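Local coordinates for glutamic acid/alanine-rich protein (Trypanosoma congolense, PDB 2Y44) that is a trypanosome surface protein whose elongated, almost wholly helical ectodomain probably assembles with others in the parasite's coat, at residues A[13-18]-A[136-141]. Residues are numbered along the deposited sequence; the frame is centred on the assembly and turned at random.
Sequences RQLRAL and SAFDAL
Leu15 meets Phe138 at the ring's rim: methyl CD2 lies near the ring plane, 4.0 Å from Phe138 CZ and 4.1 Å from Phe138 CE2, so the leucine touches an edge. The two side chains cross at about a right angle. Neither CB is aimed straight across; it is the far ends of both residues that close the gap, an apolar contact between buried groups. A shorter van der Waals touch puts the aliphatic Gln14 CG 3.7 Å from the Ala137 CB methyl. These two residues also mark the nearest backbone approach, 7.5 Å between Gln14 CA and Ala137 CA, a spacing that the small alanine methyl permits.

No hydrogen bond joins the segments. With CG anti to the carbonyl carbon (chi1 -59°), Gln14 sets that methylene beside Ala137 CB, and the bend at chi2 (-75°) turns the amide, whose NE2 hydrogen-bonds to Ser133 OG, earlier on the same helix as Ala137. Polar tip and aliphatic stem thus both hold to helix 131-144.

The contact exemplifies helix packing through a small patch of side-chain contacts, between helix 2-16 and helix 131-144 of the helical ectodomain. Phe159 of helix 149-183 touches both Leu15 and Phe138, Ile152 also touches Phe138, and Ile96 and Thr99 of helix 57-107 pack on Leu15.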
ATOM      1  N   ARG A  13       6.167   8.377 -12.502  1.00 15.75           N
ATOM      2  CA  ARG A  13       4.717   8.468 -12.116  1.00 15.03           C
ATOM      3  C   ARG A  13       4.325   7.423 -11.076  1.00 17.33           C
ATOM      4  O   ARG A  13       3.522   7.685 -10.162  1.00 16.36           O
ATOM      5  CB  ARG A  13       3.821   8.330 -13.361  1.00 16.18           C
ATOM      6  CG  ARG A  13       3.963   9.529 -14.321  1.00 16.23           C
ATOM      7  CD  ARG A  13       2.586  10.036 -14.696  1.00 25.20           C
ATOM      8  NE  ARG A  13       2.598  11.313 -15.414  1.00 25.92           N
ATOM      9  CZ  ARG A  13       2.634  11.428 -16.740  1.00 27.78           C
ATOM     10  NH1 ARG A  13       2.750  10.344 -17.508  1.00 28.33           N
ATOM     11  NH2 ARG A  13       2.509  12.628 -17.296  1.00 23.90           N
ATOM     12  N   GLN A  14       4.883   6.219 -11.221  1.00 15.27           N
ATOM     13  CA  GLN A  14       4.748   5.181 -10.187  1.00 16.11           C
ATOM     14  C   GLN A  14       5.317   5.616  -8.839  1.00 15.84           C
ATOM     15  O   GLN A  14       4.638   5.526  -7.822  1.00 16.38           O
ATOM     16  CB  GLN A  14       5.362   3.841 -10.656  1.00 14.36           C
ATOM     17  CG  GLN A  14       4.737   3.286 -11.929  1.00 15.50           C
ATOM     18  CD  GLN A  14       3.348   2.680 -11.706  1.00 16.77           C
ATOM     19  OE1 GLN A  14       2.389   2.973 -12.445  1.00 23.90           O
ATOM     20  NE2 GLN A  14       3.240   1.827 -10.716  1.00 12.69           N
ATOM     21  N   LEU A  15       6.577   6.058  -8.823  1.00 14.52           N
ATOM     22  CA  LEU A  15       7.190   6.573  -7.617  1.00 14.03           C
ATOM     23  C   LEU A  15       6.379   7.722  -6.986  1.00 14.04           C
ATOM     24  O   LEU A  15       6.153   7.759  -5.780  1.00 15.29           O
ATOM     25  CB  LEU A  15       8.623   7.025  -7.906  1.00 12.83           C
ATOM     26  CG  LEU A  15       9.615   5.922  -8.297  1.00 12.12           C
ATOM     27  CD1 LEU A  15      10.943   6.533  -8.709  1.00 15.45           C
ATOM     28  CD2 LEU A  15       9.786   4.865  -7.186  1.00 14.91           C
ATOM     29  N   ARG A  16       5.972   8.693  -7.796  1.00 15.52           N
ATOM     30  CA  ARG A  16       5.169   9.796  -7.268  1.00 15.79           C
ATOM     31  C   ARG A  16       3.827   9.369  -6.643  1.00 17.91           C
ATOM     32  O   ARG A  16       3.232  10.124  -5.852  1.00 18.06           O
ATOM     33  CB  ARG A  16       4.900  10.832  -8.380  1.00 14.97           C
ATOM     34  CG  ARG A  16       6.163  11.448  -8.906  1.00 17.55           C
ATOM     35  CD  ARG A  16       5.862  12.169 -10.195  1.00 16.28           C
ATOM     36  NE  ARG A  16       7.060  12.677 -10.861  1.00 15.16           N
ATOM     37  CZ  ARG A  16       7.062  13.086 -12.136  1.00 15.13           C
ATOM     38  NH1 ARG A  16       5.949  12.987 -12.887  1.00 15.64           N
ATOM     39  NH2 ARG A  16       8.186  13.518 -12.691  1.00 20.66           N
ATOM     40  N   ALA A  17       3.383   8.153  -6.940  1.00 17.12           N
ATOM     41  CA  ALA A  17       2.084   7.688  -6.479  1.00 19.00           C
ATOM     42  C   ALA A  17       2.184   6.957  -5.140  1.00 19.68           C
ATOM     43  O   ALA A  17       1.161   6.656  -4.554  1.00 19.51           O
ATOM     44  CB  ALA A  17       1.398   6.805  -7.531  1.00 19.53           C
ATOM     45  N   LEU A  18       3.407   6.686  -4.653  1.00 18.26           N
ATOM     46  CA  LEU A  18       3.557   5.796  -3.491  1.00 19.46           C
ATOM     47  C   LEU A  18       3.026   6.418  -2.193  1.00 19.41           C
ATOM     48  O   LEU A  18       2.465   5.722  -1.377  1.00 20.60           O
ATOM     49  CB  LEU A  18       5.005   5.353  -3.275  1.00 20.24           C
ATOM     50  CG  LEU A  18       5.699   4.532  -4.367  1.00 17.58           C
ATOM     51  CD1 LEU A  18       7.206   4.443  -4.100  1.00 14.52           C
ATOM     52  CD2 LEU A  18       5.049   3.177  -4.495  1.00 24.50           C
ATOM     53  N   SER A 136       6.357  -3.698 -13.030  1.00 14.84           N
ATOM     54  CA  SER A 136       6.362  -3.662 -14.474  1.00 16.52           C
ATOM     55  C   SER A 136       7.108  -2.440 -14.999  1.00 16.37           C
ATOM     56  O   SER A 136       7.921  -2.550 -15.939  1.00 14.98           O
ATOM     57  CB  SER A 136       4.935  -3.646 -14.984  1.00 18.65           C
ATOM     58  OG  SER A 136       4.339  -4.910 -14.690  1.00 24.24           O
ATOM     59  N   ALA A 137       6.872  -1.301 -14.350  1.00 13.51           N
ATOM     60  CA  ALA A 137       7.499  -0.044 -14.768  1.00 14.56           C
ATOM     61  C   ALA A 137       9.033  -0.154 -14.653  1.00 13.48           C
ATOM     62  O   ALA A 137       9.762   0.278 -15.549  1.00 13.89           O
ATOM     63  CB  ALA A 137       6.967   1.148 -13.925  1.00 13.58           C
ATOM     64  N   PHE A 138       9.520  -0.718 -13.561  1.00 14.37           N
ATOM     65  CA  PHE A 138      10.972  -0.857 -13.421  1.00 13.50           C
ATOM     66  C   PHE A 138      11.523  -1.884 -14.400  1.00 14.72           C
ATOM     67  O   PHE A 138      12.611  -1.686 -14.925  1.00 16.52           O
ATOM     68  CB  PHE A 138      11.354  -1.229 -11.980  1.00 14.19           C
ATOM     69  CG  PHE A 138      11.489  -0.035 -11.075  1.00 15.57           C
ATOM     70  CD1 PHE A 138      12.702   0.611 -10.960  1.00 13.21           C
ATOM     71  CD2 PHE A 138      10.406   0.435 -10.371  1.00 14.24           C
ATOM     72  CE1 PHE A 138      12.857   1.745 -10.167  1.00 12.28           C
ATOM     73  CE2 PHE A 138      10.554   1.570  -9.540  1.00 12.77           C
ATOM     74  CZ  PHE A 138      11.777   2.202  -9.438  1.00 15.01           C
ATOM     75  N   ASP A 139      10.820  -3.022 -14.576  1.00 12.83           N
ATOM     76  CA  ASP A 139      11.206  -4.028 -15.624  1.00 15.29           C
ATOM     77  C   ASP A 139      11.378  -3.359 -17.008  1.00 13.27           C
ATOM     78  O   ASP A 139      12.307  -3.653 -17.766  1.00 12.83           O
ATOM     79  CB  ASP A 139      10.145  -5.140 -15.756  1.00 16.10           C
ATOM     80  CG  ASP A 139      10.257  -6.223 -14.669  1.00 17.62           C
ATOM     81  OD1 ASP A 139      11.231  -6.209 -13.896  1.00 21.23           O
ATOM     82  OD2 ASP A 139       9.348  -7.086 -14.624  1.00 22.21           O
ATOM     83  N   ALA A 140      10.436  -2.481 -17.361  1.00 12.09           N
ATOM     84  CA  ALA A 140      10.438  -1.852 -18.676  1.00 12.16           C
ATOM     85  C   ALA A 140      11.650  -0.968 -18.830  1.00 12.58           C
ATOM     86  O   ALA A 140      12.318  -1.004 -19.868  1.00 11.33           O
ATOM     87  CB  ALA A 140       9.140  -1.024 -18.875  1.00 12.70           C
ATOM     88  N   LEU A 141      11.943  -0.211 -17.776  1.00 10.94           N
ATOM     89  CA  LEU A 141      13.140   0.631 -17.788  1.00 12.75           C
ATOM     90  C   LEU A 141      14.439  -0.207 -17.840  1.00 13.72           C
ATOM     91  O   LEU A 141      15.315   0.062 -18.654  1.00 13.28           O
ATOM     92  CB  LEU A 141      13.154   1.590 -16.604  1.00 14.31           C
ATOM     93  CG  LEU A 141      14.315   2.610 -16.601  1.00 10.30           C
ATOM     94  CD1 LEU A 141      14.303   3.534 -17.872  1.00 15.22           C
ATOM     95  CD2 LEU A 141      14.172   3.460 -15.310  1.00 16.48           C
TER